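Local coordinates for bottromycin amidohydrolase (Streptomyces purpureus, PDB 6I5S), which probably hydrolyses a thiazoline-containing intermediate of bottromycin biosynthesis, acting as the zinc-dependent gatekeeper amidohydrolase of the pathway, at residues Val146-Gly151 with Tyr185-Arg190; Lys41-Ile46 with Trp84-Gly89; Gly16-Gly21 with Ser98-Leu103; Pro271-Trp276 with His361-Glu366; Arg139-Ala144 with Met389-Lys394. One frame throughout, in Å; residues are numbered along the deposited sequence.

Contact 1 of 5, residues Val146-Gly151 with Tyr185-Arg190; sequences VVDGPG and YDDVER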
# COMPACT_ATOMS: atom_id res chain seq x y z
N VAL A 146 -12.47 4.45 10.78
CA VAL A 146 -12.63 5.61 9.90
C VAL A 146 -13.70 6.49 10.53
O VAL A 146 -14.72 5.99 11.03
CB VAL A 146 -13.02 5.26 8.44
CG1 VAL A 146 -11.94 4.41 7.76
CG2 VAL A 146 -14.35 4.60 8.39
N VAL A 147 -13.48 7.80 10.50
CA VAL A 147 -14.38 8.78 11.07
C VAL A 147 -15.15 9.43 9.92
O VAL A 147 -14.54 9.76 8.90
CB VAL A 147 -13.60 9.85 11.86
CG1 VAL A 147 -14.41 10.96 12.17
CG2 VAL A 147 -13.02 9.12 13.16
N ASP A 148 -16.45 9.55 10.08
CA ASP A 148 -17.29 10.16 9.07
C ASP A 148 -18.39 10.95 9.76
O ASP A 148 -18.64 10.78 10.95
CB ASP A 148 -17.92 9.14 8.13
CG ASP A 148 -18.22 9.70 6.72
OD1 ASP A 148 -18.00 10.91 6.47
OD2 ASP A 148 -18.70 8.91 5.84
N GLY A 149 -19.06 11.83 8.98
CA GLY A 149 -20.12 12.66 9.54
C GLY A 149 -21.47 11.99 9.41
O GLY A 149 -21.62 10.91 8.83
N PRO A 150 -22.49 12.61 9.97
CA PRO A 150 -23.84 12.14 9.66
C PRO A 150 -24.07 12.28 8.16
O PRO A 150 -23.43 13.08 7.47
CB PRO A 150 -24.75 13.04 10.51
CG PRO A 150 -23.92 14.14 11.01
CD PRO A 150 -22.47 13.84 10.79
N GLY A 151 -24.93 11.45 7.64
CA GLY A 151 -25.03 11.47 6.20
C GLY A 151 -23.90 10.73 5.52
O GLY A 151 -23.81 10.77 4.29
N TYR A 185 -13.41 10.58 6.39
CA TYR A 185 -14.16 10.30 5.19
C TYR A 185 -14.90 11.56 4.73
O TYR A 185 -14.81 12.63 5.34
CB TYR A 185 -15.17 9.18 5.40
CG TYR A 185 -15.01 8.05 4.38
CD1 TYR A 185 -16.06 7.66 3.57
CD2 TYR A 185 -13.80 7.43 4.25
CE1 TYR A 185 -15.90 6.66 2.66
CE2 TYR A 185 -13.62 6.42 3.35
CZ TYR A 185 -14.68 6.03 2.55
OH TYR A 185 -14.50 5.03 1.64
N ASP A 186 -15.69 11.39 3.66
CA ASP A 186 -16.11 12.55 2.87
C ASP A 186 -17.13 13.43 3.55
O ASP A 186 -17.25 14.60 3.18
CB ASP A 186 -16.71 12.10 1.55
CG ASP A 186 -15.74 11.20 0.76
OD1 ASP A 186 -15.00 11.71 -0.11
OD2 ASP A 186 -15.72 10.03 1.04
N ASP A 187 -17.91 12.89 4.47
CA ASP A 187 -19.06 13.63 5.00
C ASP A 187 -18.78 14.20 6.39
O ASP A 187 -19.72 14.68 7.04
CB ASP A 187 -20.31 12.73 5.01
CG ASP A 187 -20.88 12.55 3.62
OD1 ASP A 187 -21.39 13.52 3.06
OD2 ASP A 187 -20.77 11.45 3.04
N VAL A 188 -17.52 14.22 6.83
CA VAL A 188 -17.21 14.93 8.06
C VAL A 188 -17.55 16.40 7.88
O VAL A 188 -17.11 17.04 6.92
CB VAL A 188 -15.74 14.75 8.45
CG1 VAL A 188 -15.45 15.56 9.76
CG2 VAL A 188 -15.46 13.29 8.73
N GLU A 189 -18.30 16.96 8.83
CA GLU A 189 -18.71 18.35 8.72
C GLU A 189 -17.51 19.27 8.98
O GLU A 189 -16.60 18.94 9.73
CB GLU A 189 -19.83 18.64 9.72
CG GLU A 189 -21.14 17.95 9.39
CD GLU A 189 -22.07 17.71 10.60
OE1 GLU A 189 -21.62 17.17 11.66
OE2 GLU A 189 -23.26 18.04 10.48
N ARG A 190 -17.58 20.50 8.42
CA ARG A 190 -16.42 21.38 8.51
C ARG A 190 -16.04 21.73 9.94
O ARG A 190 -14.84 21.66 10.27
CB ARG A 190 -16.68 22.68 7.71
CG ARG A 190 -15.43 23.56 7.59
CD ARG A 190 -15.74 25.05 7.34
NE ARG A 190 -16.49 25.60 8.48
CZ ARG A 190 -17.79 25.90 8.46
NH1 ARG A 190 -18.51 25.72 7.34
NH2 ARG A 190 -18.37 26.37 9.56
O HOH W 1 -19.47 9.10 3.28
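V147 passes its carbonyl to the start of the 185-190 loop: Y185 N donates to V147 O over 2.9 Å. On the side-chain level V147 CG1 faces V188 CG2 only loosely. D148 does most of the polar work. A chi1 of -152° swings its carboxylate away from the backbone N and brings OD1 to the type I turn from Y185 to V188, where the syn lone pair of OD1 receives D187 N at 2.8 Å. G149 N adds a weak bond to the same oxygen, so OD1 ties its own chain to the turn. D148 CG rests against Y185 CB at 3.4 Å, the carboxylate plane 72° from the tyrosine ring. D148 OD2 and D187 OD2 lie 4.3 Å apart; a water that also lies in the plane of the Y185 ring, at its edge, donates to both, 2.7 Å from each of these oxygens. S152 holds D148 OD2 as well, and R239 forms a salt bridge with D187. At G149 the backbones come close enough for a CA-H...O contact, G149 CA to D187 O at 3.2 Å. P150 then presents CD to E189 OE1, 3.5 Å away, the two side chains crossing at about a right angle. Y185 follows two residues after the carboxylated lysine at position 183, a zinc ligand; it stacks on the zinc ligand H210 and reaches within about 4 Å of a zinc ion. The water bridges the two carboxylates, and R239 probably offsets part of their charge, fixing this loop beside the metals.

Contact 2 of 5, residues Lys41-Ile46 with Trp84-Gly89; sequences KAVGLI and WYVTPG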
# COMPACT_ATOMS: atom_id res chain seq x y z
N LYS A 41 27.25 -10.57 1.14
CA LYS A 41 28.48 -10.04 0.56
C LYS A 41 28.17 -9.23 -0.68
O LYS A 41 27.23 -9.53 -1.43
CB LYS A 41 29.44 -11.18 0.19
CG LYS A 41 30.17 -11.78 1.38
CD LYS A 41 30.15 -13.30 1.35
CE LYS A 41 30.75 -13.86 0.07
NZ LYS A 41 30.88 -15.35 0.10
N ALA A 42 28.97 -8.17 -0.89
CA ALA A 42 29.00 -7.45 -2.15
C ALA A 42 27.63 -6.89 -2.52
O ALA A 42 27.13 -7.11 -3.63
CB ALA A 42 29.54 -8.35 -3.25
N VAL A 43 27.03 -6.13 -1.61
CA VAL A 43 25.69 -5.60 -1.79
C VAL A 43 25.82 -4.20 -2.34
O VAL A 43 26.61 -3.40 -1.82
CB VAL A 43 24.90 -5.59 -0.46
CG1 VAL A 43 23.65 -4.76 -0.56
CG2 VAL A 43 24.54 -7.01 -0.03
N GLY A 44 25.04 -3.89 -3.39
CA GLY A 44 24.89 -2.53 -3.85
C GLY A 44 23.60 -1.91 -3.30
O GLY A 44 22.48 -2.29 -3.70
N LEU A 45 23.73 -1.01 -2.35
CA LEU A 45 22.56 -0.37 -1.74
C LEU A 45 22.06 0.70 -2.69
O LEU A 45 22.81 1.63 -3.03
CB LEU A 45 22.89 0.23 -0.38
CG LEU A 45 21.80 1.08 0.31
CD1 LEU A 45 20.57 0.25 0.56
CD2 LEU A 45 22.31 1.72 1.62
N ILE A 46 20.83 0.56 -3.17
CA ILE A 46 20.25 1.57 -4.04
C ILE A 46 19.64 2.68 -3.19
O ILE A 46 18.88 2.41 -2.24
CB ILE A 46 19.21 0.93 -4.98
CG1 ILE A 46 19.94 -0.08 -5.90
CG2 ILE A 46 18.47 1.98 -5.78
CD1 ILE A 46 18.99 -0.87 -6.78
N TRP A 84 24.53 -8.56 -5.22
CA TRP A 84 23.16 -8.22 -4.92
C TRP A 84 22.97 -6.74 -5.12
O TRP A 84 23.88 -5.94 -4.88
CB TRP A 84 22.78 -8.52 -3.48
CG TRP A 84 22.83 -9.90 -2.98
CD1 TRP A 84 23.77 -10.42 -2.15
CD2 TRP A 84 21.86 -10.93 -3.18
NE1 TRP A 84 23.46 -11.72 -1.84
CE2 TRP A 84 22.29 -12.05 -2.46
CE3 TRP A 84 20.68 -11.02 -3.92
CZ2 TRP A 84 21.58 -13.24 -2.46
CZ3 TRP A 84 19.99 -12.21 -3.90
CH2 TRP A 84 20.43 -13.29 -3.17
N TYR A 85 21.75 -6.37 -5.52
CA TYR A 85 21.26 -5.00 -5.47
C TYR A 85 20.11 -4.95 -4.48
O TYR A 85 19.24 -5.83 -4.52
CB TYR A 85 20.79 -4.55 -6.85
CG TYR A 85 21.84 -4.54 -7.89
CD1 TYR A 85 22.60 -3.41 -8.16
CD2 TYR A 85 22.11 -5.69 -8.63
CE1 TYR A 85 23.61 -3.42 -9.17
CE2 TYR A 85 23.11 -5.69 -9.62
CZ TYR A 85 23.83 -4.54 -9.87
OH TYR A 85 24.82 -4.53 -10.85
N VAL A 86 20.11 -3.96 -3.58
CA VAL A 86 19.19 -3.95 -2.46
C VAL A 86 18.47 -2.63 -2.39
O VAL A 86 19.09 -1.56 -2.50
CB VAL A 86 19.94 -4.23 -1.15
CG1 VAL A 86 19.12 -3.89 0.03
CG2 VAL A 86 20.32 -5.72 -1.12
N THR A 87 17.16 -2.69 -2.16
CA THR A 87 16.36 -1.54 -1.80
C THR A 87 15.78 -1.71 -0.40
O THR A 87 15.65 -2.83 0.11
CB THR A 87 15.19 -1.34 -2.79
OG1 THR A 87 14.24 -2.40 -2.66
CG2 THR A 87 15.71 -1.37 -4.21
N PRO A 88 15.38 -0.61 0.24
CA PRO A 88 14.53 -0.71 1.42
C PRO A 88 13.27 -1.49 1.06
O PRO A 88 12.82 -1.54 -0.09
CB PRO A 88 14.20 0.74 1.73
CG PRO A 88 15.29 1.52 1.14
CD PRO A 88 15.60 0.82 -0.13
N GLY A 89 12.68 -2.09 2.07
CA GLY A 89 11.40 -2.75 1.87
C GLY A 89 10.34 -1.76 1.45
O GLY A 89 10.38 -0.60 1.85
O HOH W 2 25.61 -13.22 -0.09
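V43 and V86 interlock on one face of a parallel strand pair, with V43 CG1 pressed to 3.5 Å from V86 CG2. With chi1 at 166°, V43 leans its CG1 branch along the strand toward V86, while CG2 is turned to the indole of W84, 4.1 Å from its CD1. The valine thus wedges between two residues of the neighbouring strand. L45 continues the same face more loosely, and W69 of strand 65-71 packs on both V43 and L45. The strands run at 33° to each other, joined by G44 N to W84 O (2.8 Å), V86 N to G44 O (2.9 Å) and I46 N to V86 O (2.8 Å), with a weak bond from W84 N to A42 O at the start of the pair. Strand 84-88 lies between 43-45 and the antiparallel strand 402-405, to which Y85 and T87 are bonded; residues from both ends of the chain therefore build this sheet, as in the composite β-domain of amidohydrolases. On the face bearing Y85, glycine at 44 adds no bulk, and I46 supplies the bump: its CD1 settles between Y85 CB (4.1 Å) and T87 CG2, lying beside the threonine and pointing the same way. At the other end K41 O sits at the indole edge near the ring plane, 3.6 Å from W84 CD1, and a water in that plane accepts a hydrogen bond from W84 NE1.

Contact 3 of 5, residues Gly16-Gly21 with Ser98-Leu103; sequences GLLPEG and SSVSDL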
# COMPACT_ATOMS: atom_id res chain seq x y z
N GLY A 16 -8.21 -12.63 14.07
CA GLY A 16 -8.81 -13.02 12.79
C GLY A 16 -7.90 -13.00 11.59
O GLY A 16 -8.15 -13.70 10.61
N LEU A 17 -6.83 -12.20 11.61
CA LEU A 17 -5.91 -12.25 10.49
C LEU A 17 -5.01 -13.48 10.50
O LEU A 17 -4.38 -13.76 9.48
CB LEU A 17 -5.00 -11.03 10.46
CG LEU A 17 -5.70 -9.70 10.14
CD1 LEU A 17 -4.80 -8.52 10.35
CD2 LEU A 17 -6.24 -9.71 8.65
N LEU A 18 -4.93 -14.20 11.62
CA LEU A 18 -3.95 -15.27 11.80
C LEU A 18 -4.66 -16.45 12.44
O LEU A 18 -4.34 -16.86 13.55
CB LEU A 18 -2.77 -14.80 12.65
CG LEU A 18 -2.01 -13.63 12.03
CD1 LEU A 18 -1.09 -12.99 13.05
CD2 LEU A 18 -1.23 -14.07 10.80
N PRO A 19 -5.63 -17.01 11.74
CA PRO A 19 -6.48 -18.01 12.37
C PRO A 19 -5.73 -19.32 12.60
O PRO A 19 -4.88 -19.74 11.81
CB PRO A 19 -7.62 -18.20 11.35
CG PRO A 19 -7.07 -17.73 10.04
CD PRO A 19 -6.09 -16.63 10.38
N GLU A 20 -6.08 -19.96 13.71
CA GLU A 20 -5.48 -21.25 14.06
C GLU A 20 -5.80 -22.29 12.99
O GLU A 20 -6.89 -22.32 12.43
CB GLU A 20 -6.01 -21.74 15.41
CG GLU A 20 -5.89 -20.74 16.55
CD GLU A 20 -4.66 -20.97 17.40
OE1 GLU A 20 -4.64 -21.98 18.13
OE2 GLU A 20 -3.72 -20.14 17.33
N GLY A 21 -4.83 -23.16 12.73
CA GLY A 21 -4.98 -24.23 11.75
C GLY A 21 -4.93 -23.80 10.30
O GLY A 21 -5.17 -24.63 9.42
N SER A 98 -7.34 -7.93 5.02
CA SER A 98 -8.46 -8.61 5.65
C SER A 98 -8.19 -10.08 5.89
O SER A 98 -9.00 -10.74 6.56
CB SER A 98 -9.73 -8.47 4.79
OG SER A 98 -10.12 -7.13 4.75
N SER A 99 -7.10 -10.61 5.37
CA SER A 99 -6.80 -12.03 5.51
C SER A 99 -5.30 -12.27 5.41
O SER A 99 -4.52 -11.44 4.91
CB SER A 99 -7.50 -12.89 4.43
OG SER A 99 -6.87 -12.72 3.21
N VAL A 100 -4.89 -13.43 5.94
CA VAL A 100 -3.48 -13.82 5.81
C VAL A 100 -3.06 -13.96 4.35
O VAL A 100 -1.88 -13.76 4.03
CB VAL A 100 -3.24 -15.12 6.60
CG1 VAL A 100 -4.08 -16.25 6.04
CG2 VAL A 100 -1.78 -15.50 6.58
N SER A 101 -4.00 -14.24 3.44
CA SER A 101 -3.68 -14.24 2.01
C SER A 101 -3.08 -12.91 1.58
O SER A 101 -2.13 -12.86 0.79
CB SER A 101 -4.94 -14.57 1.22
OG SER A 101 -4.70 -14.44 -0.16
N ASP A 102 -3.67 -11.80 2.03
CA ASP A 102 -3.14 -10.48 1.71
C ASP A 102 -1.73 -10.30 2.25
O ASP A 102 -0.88 -9.69 1.60
CB ASP A 102 -4.04 -9.39 2.28
CG ASP A 102 -5.49 -9.52 1.87
OD1 ASP A 102 -5.78 -10.15 0.84
OD2 ASP A 102 -6.38 -8.92 2.55
N LEU A 103 -1.48 -10.75 3.49
CA LEU A 103 -0.17 -10.57 4.10
C LEU A 103 0.90 -11.30 3.29
O LEU A 103 1.99 -10.76 3.04
CB LEU A 103 -0.22 -11.07 5.55
CG LEU A 103 -1.12 -10.27 6.54
CD1 LEU A 103 -1.17 -11.00 7.86
CD2 LEU A 103 -0.58 -8.88 6.72
O HOH W 3 -6.98 -14.68 7.58
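L17 lays a methyl on the peptide between S98 and S99: L17 CD2 stands squarely over one face of this flat group, 3.4 Å from S98 C and 3.5 Å from S99 N. The leucine's chi1 of -68° sets CG beside its own backbone N, and the branch ending in CD2 reaches across to residues 98-103. On the N-H side of that peptide, displaced from its plane away from the methyl, D102 OD2 takes a weak bond from S99 N and a straighter one from S98 N, 2.8 Å away and nearly along the C-O axis; R300 pairs with the other carboxylate oxygen. The carbonyl of L17 lies against the valine, L17 O to V100 CB 3.4 Å, and a water accepts a hydrogen bond from V100 N while donating weakly to L17 O. L18 CD2 completes the apolar side, 4.3 Å from L103 CD1. Helices 23-31 and 121-132 enclose these groups, the former on V100 and the latter on both leucines. The N-terminal loop is thus packed on the start of helix 100-108, with S99 at its N-cap. This helix follows strand 84-95, in a β-α connection of the amidohydrolase fold in which the zinc ligands H94 and H96, an HxH motif, lie just upstream.

Contact 4 of 5, residues Pro271-Trp276 with His361-Glu366; sequences PTLVAW and HKEIAE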
# COMPACT_ATOMS: atom_id res chain seq x y z
N PRO A 271 -2.27 8.61 -4.64
CA PRO A 271 -3.35 8.70 -5.64
C PRO A 271 -4.10 7.40 -5.92
O PRO A 271 -5.19 7.46 -6.51
CB PRO A 271 -2.63 9.21 -6.90
CG PRO A 271 -1.18 8.81 -6.73
CD PRO A 271 -0.93 8.87 -5.21
N THR A 272 -3.54 6.25 -5.56
CA THR A 272 -4.12 4.93 -5.82
C THR A 272 -4.66 4.83 -7.23
O THR A 272 -5.81 4.48 -7.47
CB THR A 272 -5.19 4.53 -4.80
OG1 THR A 272 -6.34 5.36 -4.91
CG2 THR A 272 -4.68 4.65 -3.38
N LEU A 273 -3.75 5.03 -8.20
CA LEU A 273 -4.18 5.03 -9.60
C LEU A 273 -4.67 3.65 -10.01
O LEU A 273 -5.63 3.52 -10.80
CB LEU A 273 -3.04 5.48 -10.50
CG LEU A 273 -2.62 6.92 -10.23
CD1 LEU A 273 -1.29 7.20 -10.96
CD2 LEU A 273 -3.68 7.98 -10.68
N VAL A 274 -4.01 2.60 -9.50
CA VAL A 274 -4.42 1.22 -9.81
C VAL A 274 -5.86 0.96 -9.42
O VAL A 274 -6.58 0.20 -10.10
CB VAL A 274 -3.47 0.21 -9.15
CG1 VAL A 274 -3.43 0.36 -7.62
CG2 VAL A 274 -3.81 -1.24 -9.57
N ALA A 275 -6.32 1.56 -8.32
CA ALA A 275 -7.72 1.39 -7.89
C ALA A 275 -8.70 2.19 -8.76
O ALA A 275 -9.78 1.69 -9.11
CB ALA A 275 -7.84 1.81 -6.40
N TRP A 276 -8.38 3.44 -9.08
CA TRP A 276 -9.14 4.17 -10.10
C TRP A 276 -9.30 3.36 -11.39
O TRP A 276 -10.39 3.24 -11.95
CB TRP A 276 -8.44 5.48 -10.42
CG TRP A 276 -8.73 6.68 -9.55
CD1 TRP A 276 -7.89 7.21 -8.59
CD2 TRP A 276 -9.89 7.49 -9.58
NE1 TRP A 276 -8.46 8.34 -8.05
CE2 TRP A 276 -9.69 8.55 -8.64
CE3 TRP A 276 -11.07 7.49 -10.36
CZ2 TRP A 276 -10.63 9.57 -8.44
CZ3 TRP A 276 -11.99 8.51 -10.16
CH2 TRP A 276 -11.77 9.53 -9.18
N HIS A 361 2.92 -3.29 -7.61
CA HIS A 361 3.70 -3.09 -8.83
C HIS A 361 2.86 -2.54 -9.96
O HIS A 361 3.40 -1.84 -10.82
CB HIS A 361 4.44 -4.40 -9.14
CG HIS A 361 5.42 -4.71 -8.06
ND1 HIS A 361 6.62 -4.03 -7.96
CD2 HIS A 361 5.31 -5.46 -6.94
CE1 HIS A 361 7.24 -4.42 -6.85
NE2 HIS A 361 6.45 -5.26 -6.21
N LYS A 362 1.56 -2.84 -10.00
CA LYS A 362 0.69 -2.15 -10.96
C LYS A 362 0.64 -0.65 -10.70
O LYS A 362 0.57 0.15 -11.65
CB LYS A 362 -0.71 -2.72 -10.94
CG LYS A 362 -0.84 -4.12 -11.49
CD LYS A 362 -2.29 -4.39 -11.82
CE LYS A 362 -2.50 -5.78 -12.30
NZ LYS A 362 -3.88 -5.97 -12.86
N GLU A 363 0.69 -0.25 -9.43
CA GLU A 363 0.65 1.17 -9.12
C GLU A 363 1.98 1.83 -9.48
O GLU A 363 1.99 2.93 -10.01
CB GLU A 363 0.33 1.40 -7.65
CG GLU A 363 0.24 2.91 -7.25
CD GLU A 363 -0.87 3.64 -7.88
OE1 GLU A 363 -1.62 2.99 -8.65
OE2 GLU A 363 -1.00 4.91 -7.64
N ILE A 364 3.12 1.13 -9.25
CA ILE A 364 4.39 1.63 -9.80
C ILE A 364 4.28 1.80 -11.31
O ILE A 364 4.73 2.81 -11.86
CB ILE A 364 5.55 0.70 -9.42
CG1 ILE A 364 5.84 0.90 -7.90
CG2 ILE A 364 6.81 0.99 -10.25
CD1 ILE A 364 6.80 -0.11 -7.36
N ALA A 365 3.66 0.84 -11.98
CA ALA A 365 3.51 0.96 -13.44
C ALA A 365 2.63 2.15 -13.84
O ALA A 365 2.95 2.87 -14.78
CB ALA A 365 2.94 -0.35 -13.99
N GLU A 366 1.53 2.39 -13.13
CA GLU A 366 0.71 3.58 -13.39
C GLU A 366 1.52 4.86 -13.24
O GLU A 366 1.41 5.77 -14.08
CB GLU A 366 -0.49 3.67 -12.45
CG GLU A 366 -1.59 2.61 -12.63
CD GLU A 366 -2.55 2.87 -13.75
OE1 GLU A 366 -2.62 4.02 -14.23
OE2 GLU A 366 -3.27 1.92 -14.16
O HOH W 4 -0.55 5.62 -5.04
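E363 reaches from helix 358-369 into the first turn of helix 273-280. Its CB lies 3.9 Å from V274 CG1. From there CG points directly away from the backbone N (chi1 -179°) and the chain bends at chi2, bringing the carboxylate to the peptide nitrogens of the neighbouring helix. CD comes to 3.2 Å from L273 N, and its two oxygens divide the amides between them: OE2 accepts a hydrogen bond from L273 N at 2.8 Å and OE1 one from V274 N at 2.6 Å. Both are met on the syn side, somewhat out of the carboxylate plane, so the fork straddles two consecutive N-H groups. OE1 also touches the valine's flank, at 3.4 Å from V274 CG1, and a water that accepts a hydrogen bond from T272 N lies beside OE2. Carbon contacts lie beside this grip. E366 sets its CB on L273 CB at 3.7 Å, while its acid end pairs with R369 and R277. V274 CG2 packs at 3.7 Å from K362 CB, and the lysine's amine goes on to D458. Buried between helices, E363 is probably stabilised as an anion by the amides and by the positive end of the helix dipole. T272, at the N-cap, makes no capping bond with its side chain; its OG1 is instead bonded to ND1 of the zinc ligand H229, and A275 packs on D348, another zinc ligand. The arrangement is that of a carboxylate of one helix accepting two consecutive N-H groups in the first turn of another, beside the dinuclear zinc site of an amidohydrolase.

Contact 5 of 5, residues Arg139-Ala144 with Met389-Lys394; sequences RPWVTA and MGWHDK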
# COMPACT_ATOMS: atom_id res chain seq x y z
N ARG A 139 4.84 -5.12 8.56
CA ARG A 139 4.49 -4.31 9.73
C ARG A 139 3.34 -3.36 9.38
O ARG A 139 3.46 -2.61 8.41
CB ARG A 139 5.72 -3.51 10.15
CG ARG A 139 5.56 -2.63 11.42
CD ARG A 139 5.44 -3.50 12.70
NE ARG A 139 5.55 -2.68 13.91
CZ ARG A 139 6.47 -2.81 14.86
NH1 ARG A 139 7.40 -3.76 14.81
NH2 ARG A 139 6.45 -1.97 15.88
N PRO A 140 2.25 -3.34 10.16
CA PRO A 140 1.15 -2.41 9.87
C PRO A 140 1.29 -1.05 10.53
O PRO A 140 1.89 -0.89 11.60
CB PRO A 140 -0.08 -3.15 10.42
CG PRO A 140 0.48 -3.95 11.61
CD PRO A 140 1.95 -4.22 11.31
N TRP A 141 0.66 -0.07 9.86
CA TRP A 141 0.40 1.26 10.42
C TRP A 141 -1.11 1.39 10.36
O TRP A 141 -1.72 1.24 9.30
CB TRP A 141 1.12 2.34 9.62
CG TRP A 141 1.01 3.75 10.04
CD1 TRP A 141 1.94 4.45 10.76
CD2 TRP A 141 -0.05 4.67 9.77
NE1 TRP A 141 1.55 5.73 10.94
CE2 TRP A 141 0.33 5.90 10.35
CE3 TRP A 141 -1.28 4.58 9.12
CZ2 TRP A 141 -0.50 7.02 10.30
CZ3 TRP A 141 -2.08 5.71 9.03
CH2 TRP A 141 -1.69 6.90 9.64
N VAL A 142 -1.75 1.59 11.52
CA VAL A 142 -3.16 1.22 11.66
C VAL A 142 -3.97 2.47 12.05
O VAL A 142 -3.70 3.07 13.09
CB VAL A 142 -3.31 0.12 12.72
CG1 VAL A 142 -4.76 -0.30 12.82
CG2 VAL A 142 -2.36 -1.05 12.38
N THR A 143 -5.03 2.80 11.28
CA THR A 143 -5.92 3.86 11.74
C THR A 143 -6.98 3.30 12.69
O THR A 143 -7.26 2.09 12.71
CB THR A 143 -6.66 4.55 10.58
OG1 THR A 143 -7.49 3.60 9.91
CG2 THR A 143 -5.71 5.09 9.61
N ALA A 144 -7.53 4.17 13.53
CA ALA A 144 -8.60 3.79 14.44
C ALA A 144 -9.92 3.81 13.66
O ALA A 144 -10.77 4.69 13.82
CB ALA A 144 -8.66 4.74 15.63
N MET A 389 4.50 7.75 7.67
CA MET A 389 4.13 6.93 8.83
C MET A 389 4.81 7.36 10.11
O MET A 389 4.50 6.81 11.20
CB MET A 389 4.48 5.48 8.55
CG MET A 389 3.60 4.83 7.49
SD MET A 389 3.84 3.03 7.28
CE MET A 389 5.56 2.96 6.75
N GLY A 390 5.74 8.30 10.05
CA GLY A 390 6.37 8.75 11.26
C GLY A 390 7.45 7.82 11.75
O GLY A 390 7.84 7.90 12.92
N TRP A 391 7.91 6.92 10.89
CA TRP A 391 8.97 5.97 11.22
C TRP A 391 10.28 6.61 10.79
O TRP A 391 10.63 6.59 9.61
CB TRP A 391 8.80 4.64 10.49
CG TRP A 391 7.53 3.90 10.82
CD1 TRP A 391 6.58 4.27 11.71
CD2 TRP A 391 7.12 2.63 10.30
NE1 TRP A 391 5.59 3.31 11.77
CE2 TRP A 391 5.90 2.30 10.91
CE3 TRP A 391 7.67 1.74 9.40
CZ2 TRP A 391 5.21 1.11 10.63
CZ3 TRP A 391 6.98 0.55 9.09
CH2 TRP A 391 5.76 0.27 9.67
N HIS A 392 11.02 7.16 11.74
CA HIS A 392 12.15 8.02 11.41
C HIS A 392 13.51 7.34 11.64
O HIS A 392 14.51 8.02 11.89
CB HIS A 392 12.03 9.34 12.17
CG HIS A 392 10.91 10.21 11.66
ND1 HIS A 392 10.14 10.99 12.49
CD2 HIS A 392 10.43 10.39 10.41
CE1 HIS A 392 9.24 11.63 11.77
NE2 HIS A 392 9.39 11.28 10.50
N ASP A 393 13.56 6.01 11.53
CA ASP A 393 14.80 5.34 11.16
C ASP A 393 15.07 5.54 9.67
O ASP A 393 14.14 5.63 8.85
CB ASP A 393 14.72 3.84 11.46
CG ASP A 393 14.82 3.54 12.95
OD1 ASP A 393 15.35 4.40 13.69
OD2 ASP A 393 14.38 2.45 13.37
N LYS A 394 16.35 5.63 9.31
CA LYS A 394 16.69 5.77 7.90
C LYS A 394 16.17 4.55 7.13
O LYS A 394 16.06 3.45 7.70
CB LYS A 394 18.21 5.93 7.72
CG LYS A 394 18.65 7.40 7.61
CD LYS A 394 19.73 7.75 8.62
CE LYS A 394 19.56 9.16 9.20
NZ LYS A 394 19.78 9.17 10.69
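M389 O is approached by the indole nitrogen of W141, W141 NE1 donating over 3.2 Å in a weak, strongly bent bond. M389 precedes G390, whose positive phi marks the Schellman motif ending helix 383-388, and the indole belongs to strand 139-142, a parallel neighbour of strand 111-116 in the sheet. The helix end is thereby set against a strand of the amidohydrolase core. In W141 the N-CA-CB-CG torsion is fully extended (chi1 -178°), which puts the ring alongside M389. The methionine slides past it in the opposite direction: M389 CB comes to 3.5 Å from W141 CD1, and M389 CG lies over the face of the five-membered ring, 3.9 Å from its centroid, in a CH-π contact. The sulfur sits more obliquely, SD 4.6 Å from the same centroid, a Met-aromatic contact. Farther along, the methyl of M389, CE, lies 3.5 Å above the plane of W391, offset toward its rim, so one methionine touches both indoles. The two tryptophans meet at an oblique angle, their planes 58° apart, with W391 NE1 in the plane of W141 at the ring edge, 4.0 Å from W141 CD1. R115 of strand 111-116 touches both W141 and M389, and Y386 packs on W391. The aliphatic part of R139 completes the contact, approaching the benzo ring of W391 obliquely: R139 CG comes to 3.4 Å from W391 CH2.

Overall arrangement
The five contacts spread through one chain, contacts 1 and 2 lying on opposite sides of its centre with their own centres about 44 Å apart. Contact 3 brackets contact 2 along the sequence, and strand 84-95 of contact 2 leads into helix 100-108 of contact 3. Contact 5 similarly spans contacts 1 and 4, joining strand 139-142 to a loop 245 residues later; its first segment adjoins that of contact 1. Contacts 2 and 5 reach the same mixed sheet, their nearest atoms about 7 Å apart. Contacts 1 and 4 approach the zinc ions most closely, so the metal site is bordered by segments distant in sequence, while contact 2 lies far from the metals, in what is probably the β-domain of the amidohydrolase fold.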